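Side-chain contacts in Hia (Adhesin) (Haemophilus influenzae, PDB 3EMF), which probably mediates attachment of the bacterium to host cells as a trimeric autotransporter adhesin, of which this chain is the HiaBD2 binding domain: residues A[42-45]-A[46-50]; A[58-61]-A[62-66]. All blocks are in the same frame, centred on the assembly; numbering follows the deposited sequence.

Contact 1. Residues A[42-45]-A[46-50]; sequences NEKN and ASDKL
K44 sets its CG beside the backbone N and runs extended as far as CE, which brings CD and CE alongside D48; the bend at its last torsion (chi4 44°) then turns NZ toward L50. The K44 and D48 side chains run side by side, CD lying 3.0 Å from OD2 of D48. Their charged ends stay apart: with K44 NZ and D48 OD2 4.7 Å from each other there is no salt bridge, though the opposite charges may still attract weakly. NZ instead comes 3.7 Å from CD2 of L50, and ND2 of N42 comes to the same methyl at 3.4 Å. The methyl merely sits beside these two polar ends, in van der Waals contact.

The backbone explains why these residues gather. N45 to D48 form a type I turn, closed by the N-H of D48 bonding to O of N45 at 3.1 Å from well above the carbonyl plane. D48 then takes a left-handed conformation (phi 62°), which asparagine, aspartate and glycine tolerate better than most, and N45 N donates to K49 O at 2.8 Å, nearly in line with the C=O. This is a 3:5 hairpin with a G1-type bulge. N45, with chi1 at 54°, folds its amide group inward, where CG of K49 packs on it at 3.5 Å from CG of N45.

The hairpin projects from the surface in the long loop between helix 24-30 and helix 60-63. E43 pairs with L51 through the backbone, the K44 N-H is taken by the side chain of N22, and L50 packs on R64 of the second subunit.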
ATOM      1  N   ASN A  42     -14.527  -5.656   2.621  1.00 39.89           N
ATOM      2  CA  ASN A  42     -15.738  -5.028   3.140  1.00 38.85           C
ATOM      3  C   ASN A  42     -17.047  -5.684   2.705  1.00 40.80           C
ATOM      4  O   ASN A  42     -18.089  -5.024   2.660  1.00 44.13           O
ATOM      5  CB  ASN A  42     -15.746  -3.551   2.758  1.00 36.16           C
ATOM      6  CG  ASN A  42     -16.587  -2.717   3.699  1.00 58.19           C
ATOM      7  OD1 ASN A  42     -17.260  -1.775   3.278  1.00 70.75           O
ATOM      8  ND2 ASN A  42     -16.565  -3.068   4.979  1.00 55.13           N
ATOM      9  N   GLU A  43     -17.003  -6.981   2.407  1.00 34.31           N
ATOM     10  CA  GLU A  43     -18.197  -7.696   1.942  1.00 38.04           C
ATOM     11  C   GLU A  43     -19.194  -7.996   3.072  1.00 42.34           C
ATOM     12  O   GLU A  43     -18.831  -8.514   4.132  1.00 39.23           O
ATOM     13  CB  GLU A  43     -17.818  -8.981   1.198  1.00 39.93           C
ATOM     14  CG  GLU A  43     -18.918  -9.509   0.262  1.00 50.51           C
ATOM     15  CD  GLU A  43     -18.465 -10.699  -0.593  1.00 64.99           C
ATOM     16  OE1 GLU A  43     -17.338 -11.197  -0.379  1.00 63.10           O
ATOM     17  OE2 GLU A  43     -19.236 -11.139  -1.477  1.00 74.99           O
ATOM     18  N   LYS A  44     -20.459  -7.683   2.818  1.00 43.25           N
ATOM     19  CA  LYS A  44     -21.510  -7.789   3.836  1.00 46.44           C
ATOM     20  C   LYS A  44     -22.528  -8.867   3.506  1.00 49.34           C
ATOM     21  O   LYS A  44     -22.602  -9.337   2.361  1.00 48.77           O
ATOM     22  CB  LYS A  44     -22.212  -6.441   3.987  1.00 43.52           C
ATOM     23  CG  LYS A  44     -21.381  -5.441   4.749  1.00 52.28           C
ATOM     24  CD  LYS A  44     -21.859  -4.030   4.524  1.00 63.97           C
ATOM     25  CE  LYS A  44     -21.363  -3.141   5.648  1.00 67.12           C
ATOM     26  NZ  LYS A  44     -19.945  -3.431   5.951  1.00 60.18           N
ATOM     27  N   ASN A  45     -23.312  -9.270   4.503  1.00 49.34           N
ATOM     28  CA  ASN A  45     -24.414 -10.201   4.251  1.00 60.07           C
ATOM     29  C   ASN A  45     -25.763  -9.478   4.217  1.00 58.45           C
ATOM     30  O   ASN A  45     -25.810  -8.249   4.119  1.00 54.62           O
ATOM     31  CB  ASN A  45     -24.420 -11.360   5.254  1.00 66.33           C
ATOM     32  CG  ASN A  45     -24.416 -10.891   6.700  1.00 63.21           C
ATOM     33  OD1 ASN A  45     -23.851 -11.553   7.570  1.00 68.38           O
ATOM     34  ND2 ASN A  45     -25.032  -9.743   6.958  1.00 53.28           N
ATOM     35  N   ALA A  46     -26.855 -10.229   4.276  1.00 68.46           N
ATOM     36  CA  ALA A  46     -28.182  -9.614   4.289  1.00 74.26           C
ATOM     37  C   ALA A  46     -28.322  -8.613   5.440  1.00 74.31           C
ATOM     38  O   ALA A  46     -29.006  -7.596   5.311  1.00 71.31           O
ATOM     39  CB  ALA A  46     -29.260 -10.677   4.375  1.00 72.38           C
ATOM     40  N   SER A  47     -27.654  -8.907   6.554  1.00 76.32           N
ATOM     41  CA  SER A  47     -27.785  -8.127   7.790  1.00 82.43           C
ATOM     42  C   SER A  47     -26.978  -6.827   7.774  1.00 83.05           C
ATOM     43  O   SER A  47     -26.997  -6.066   8.743  1.00 82.63           O
ATOM     44  CB  SER A  47     -27.350  -8.965   9.002  1.00 78.91           C
ATOM     45  OG  SER A  47     -27.971 -10.239   9.021  1.00 76.43           O
ATOM     46  N   ASP A  48     -26.266  -6.584   6.680  1.00 81.64           N
ATOM     47  CA  ASP A  48     -25.340  -5.461   6.598  1.00 74.20           C
ATOM     48  C   ASP A  48     -24.240  -5.619   7.641  1.00 63.74           C
ATOM     49  O   ASP A  48     -23.641  -4.634   8.083  1.00 71.09           O
ATOM     50  CB  ASP A  48     -26.061  -4.116   6.766  1.00 85.74           C
ATOM     51  CG  ASP A  48     -25.211  -2.932   6.305  1.00 92.14           C
ATOM     52  OD1 ASP A  48     -25.142  -1.916   7.033  1.00 95.92           O
ATOM     53  OD2 ASP A  48     -24.605  -3.019   5.216  1.00 90.50           O
ATOM     54  N   LYS A  49     -23.984  -6.858   8.048  1.00 51.32           N
ATOM     55  CA  LYS A  49     -22.764  -7.142   8.807  1.00 53.55           C
ATOM     56  C   LYS A  49     -21.729  -7.820   7.907  1.00 50.72           C
ATOM     57  O   LYS A  49     -22.073  -8.387   6.881  1.00 51.10           O
ATOM     58  CB  LYS A  49     -23.053  -7.999  10.036  1.00 62.51           C
ATOM     59  CG  LYS A  49     -23.632  -9.364   9.727  1.00 72.01           C
ATOM     60  CD  LYS A  49     -24.319  -9.942  10.961  1.00 81.80           C
ATOM     61  CE  LYS A  49     -23.444  -9.776  12.203  1.00 85.18           C
ATOM     62  NZ  LYS A  49     -24.092 -10.276  13.453  1.00 87.76           N
ATOM     63  N   LEU A  50     -20.466  -7.749   8.304  1.00 44.96           N
ATOM     64  CA  LEU A  50     -19.364  -8.318   7.537  1.00 44.42           C
ATOM     65  C   LEU A  50     -19.412  -9.850   7.501  1.00 45.48           C
ATOM     66  O   LEU A  50     -19.544 -10.500   8.536  1.00 43.06           O
ATOM     67  CB  LEU A  50     -18.036  -7.831   8.123  1.00 40.51           C
ATOM     68  CG  LEU A  50     -17.755  -6.328   8.007  1.00 38.05           C
ATOM     69  CD1 LEU A  50     -16.641  -5.871   8.956  1.00 35.12           C
ATOM     70  CD2 LEU A  50     -17.396  -5.981   6.576  1.00 43.46           C
TER

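Contact 2. Residues A[58-61]-A[62-66]; sequences ATVG and NLRKL
T59 caps helix 60-63 at its N-terminus, in the N-cap position just before the first turn. Its chi1 of 72° swings OG1 over the start of the helix, where it accepts the N-H of N62 at 3.0 Å. Threonine suits the place because its hydroxyl takes up an amide that the first turn leaves without an i-4 carbonyl.

Backbone hydrogen bonds make the rest of the short helix. L63 N donates to T59 O at 3.2 Å, and N62 N adds a weak second bond to the same oxygen. One residue on, R64 N bonds to V60 O at 3.2 Å and weakly to G61 O. V60 and G61 also hydrogen-bond through their backbones to the third subunit; G61 is buried there and has no side chain, which probably lets the neighbouring chain come close. A type I turn from L63 to L66 follows and hands the chain to strand 67-74.

Nonpolar packing makes the helix a partner in the trimer. L63 meets L63 of the second subunit, while L66 packs on L66 of the third subunit; leucine fills such buried positions well.

The charged chains behave differently. K65 bends at chi4 and approaches G61 O through a water, which donates to that oxygen at 2.9 Å; its distance to NZ is suspiciously short, so that leg is doubtful. R64 stretches out from CG to NE and spends its polar end on the third subunit, in a salt bridge to D54 and hydrogen bonds to the carbonyls of V52 and L41. Within the same turn of chain, V60 lies over one face of the guanidinium: with CG1 anti to its backbone N (chi1 176°), the methyl sits 3.6 Å from CZ of R64.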
ATOM      1  N   ALA A  58      -6.002 -13.929   9.430  1.00 30.08           N
ATOM      2  CA  ALA A  58      -5.626 -13.539   8.080  1.00 26.99           C
ATOM      3  C   ALA A  58      -4.668 -14.600   7.529  1.00 23.85           C
ATOM      4  O   ALA A  58      -3.915 -15.219   8.279  1.00 27.82           O
ATOM      5  CB  ALA A  58      -4.972 -12.179   8.067  1.00 19.90           C
ATOM      6  N   THR A  59      -4.722 -14.838   6.227  1.00 21.80           N
ATOM      7  CA  THR A  59      -3.828 -15.825   5.606  1.00 22.23           C
ATOM      8  C   THR A  59      -2.785 -15.157   4.717  1.00 22.20           C
ATOM      9  O   THR A  59      -2.933 -14.001   4.333  1.00 24.40           O
ATOM     10  CB  THR A  59      -4.609 -16.827   4.745  1.00 26.53           C
ATOM     11  OG1 THR A  59      -5.065 -16.165   3.562  1.00 27.86           O
ATOM     12  CG2 THR A  59      -5.797 -17.378   5.534  1.00 25.00           C
ATOM     13  N   VAL A  60      -1.737 -15.897   4.386  1.00 28.55           N
ATOM     14  CA  VAL A  60      -0.734 -15.399   3.450  1.00 24.45           C
ATOM     15  C   VAL A  60      -1.387 -15.162   2.092  1.00 29.13           C
ATOM     16  O   VAL A  60      -1.068 -14.202   1.421  1.00 25.37           O
ATOM     17  CB  VAL A  60       0.474 -16.357   3.348  1.00 27.44           C
ATOM     18  CG1 VAL A  60       1.480 -15.862   2.294  1.00 30.71           C
ATOM     19  CG2 VAL A  60       1.137 -16.499   4.734  1.00 25.54           C
ATOM     20  N   GLY A  61      -2.334 -16.018   1.697  1.00 28.31           N
ATOM     21  CA  GLY A  61      -3.092 -15.745   0.496  1.00 22.32           C
ATOM     22  C   GLY A  61      -3.767 -14.373   0.511  1.00 25.34           C
ATOM     23  O   GLY A  61      -3.858 -13.696  -0.520  1.00 23.04           O
ATOM     24  N   ASN A  62      -4.255 -13.963   1.675  1.00 28.19           N
ATOM     25  CA  ASN A  62      -4.861 -12.642   1.822  1.00 24.33           C
ATOM     26  C   ASN A  62      -3.831 -11.537   1.556  1.00 22.94           C
ATOM     27  O   ASN A  62      -4.125 -10.559   0.876  1.00 22.08           O
ATOM     28  CB  ASN A  62      -5.427 -12.443   3.233  1.00 20.61           C
ATOM     29  CG  ASN A  62      -6.620 -13.335   3.556  1.00 22.95           C
ATOM     30  OD1 ASN A  62      -7.345 -13.817   2.674  1.00 26.94           O
ATOM     31  ND2 ASN A  62      -6.839 -13.546   4.862  1.00 21.08           N
ATOM     32  N   LEU A  63      -2.622 -11.687   2.099  1.00 20.36           N
ATOM     33  CA  LEU A  63      -1.580 -10.665   1.912  1.00 17.68           C
ATOM     34  C   LEU A  63      -1.284 -10.481   0.441  1.00 24.38           C
ATOM     35  O   LEU A  63      -0.963  -9.378   0.012  1.00 20.39           O
ATOM     36  CB  LEU A  63      -0.287 -11.050   2.618  1.00 19.67           C
ATOM     37  CG  LEU A  63      -0.413 -11.440   4.093  1.00 23.83           C
ATOM     38  CD1 LEU A  63       0.961 -11.647   4.716  1.00 26.70           C
ATOM     39  CD2 LEU A  63      -1.173 -10.374   4.809  1.00 21.84           C
ATOM     40  N   ARG A  64      -1.412 -11.573  -0.326  1.00 22.54           N
ATOM     41  CA  ARG A  64      -1.059 -11.565  -1.732  1.00 19.97           C
ATOM     42  C   ARG A  64      -2.102 -10.816  -2.546  1.00 27.34           C
ATOM     43  O   ARG A  64      -1.904 -10.558  -3.722  1.00 23.51           O
ATOM     44  CB  ARG A  64      -0.885 -12.992  -2.263  1.00 25.81           C
ATOM     45  CG  ARG A  64       0.281 -13.734  -1.621  1.00 26.95           C
ATOM     46  CD  ARG A  64       0.517 -15.099  -2.231  1.00 27.94           C
ATOM     47  NE  ARG A  64       1.795 -15.633  -1.778  1.00 29.00           N
ATOM     48  CZ  ARG A  64       1.955 -16.812  -1.195  1.00 33.76           C
ATOM     49  NH1 ARG A  64       0.912 -17.615  -1.014  1.00 31.32           N
ATOM     50  NH2 ARG A  64       3.161 -17.194  -0.807  1.00 28.57           N
ATOM     51  N   LYS A  65      -3.213 -10.463  -1.911  1.00 17.61           N
ATOM     52  CA  LYS A  65      -4.283  -9.760  -2.608  1.00 18.91           C
ATOM     53  C   LYS A  65      -4.486  -8.342  -2.091  1.00 20.03           C
ATOM     54  O   LYS A  65      -5.430  -7.659  -2.487  1.00 20.40           O
ATOM     55  CB  LYS A  65      -5.593 -10.536  -2.495  1.00 19.12           C
ATOM     56  CG  LYS A  65      -5.543 -11.909  -3.116  1.00 23.70           C
ATOM     57  CD  LYS A  65      -6.956 -12.489  -3.162  1.00 26.51           C
ATOM     58  CE  LYS A  65      -6.976 -13.812  -3.928  1.00 43.84           C
ATOM     59  NZ  LYS A  65      -6.061 -14.826  -3.323  1.00 49.29           N
ATOM     60  N   LEU A  66      -3.585  -7.894  -1.234  1.00 21.99           N
ATOM     61  CA  LEU A  66      -3.612  -6.519  -0.752  1.00 22.89           C
ATOM     62  C   LEU A  66      -3.059  -5.543  -1.781  1.00 20.43           C
ATOM     63  O   LEU A  66      -2.156  -5.863  -2.554  1.00 21.20           O
ATOM     64  CB  LEU A  66      -2.790  -6.408   0.529  1.00 22.31           C
ATOM     65  CG  LEU A  66      -3.281  -7.155   1.766  1.00 21.64           C
ATOM     66  CD1 LEU A  66      -2.267  -6.915   2.902  1.00 22.61           C
ATOM     67  CD2 LEU A  66      -4.655  -6.699   2.175  1.00 25.40           C
TER
HETATM   68  O   HOH W   1      -3.668 -15.203  -2.988  1.00 37.38           O

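Overall arrangement
Contact 1 and contact 2 follow one another along the chain, the surface hairpin of 42-50 first and the buried capped helix of 58-66 second. Within one subunit they do not touch: their centres lie 20 Å apart and their nearest atoms about 10 Å. The trimer brings them together. R64 of contact 2 reaches the third subunit, where it packs on L50 and makes a weak hydrogen bond through NE to OD1 of N42, both residues of that subunit's contact 1. The link is therefore an intersubunit one, in which R64 of one chain meets the hairpin loop of another.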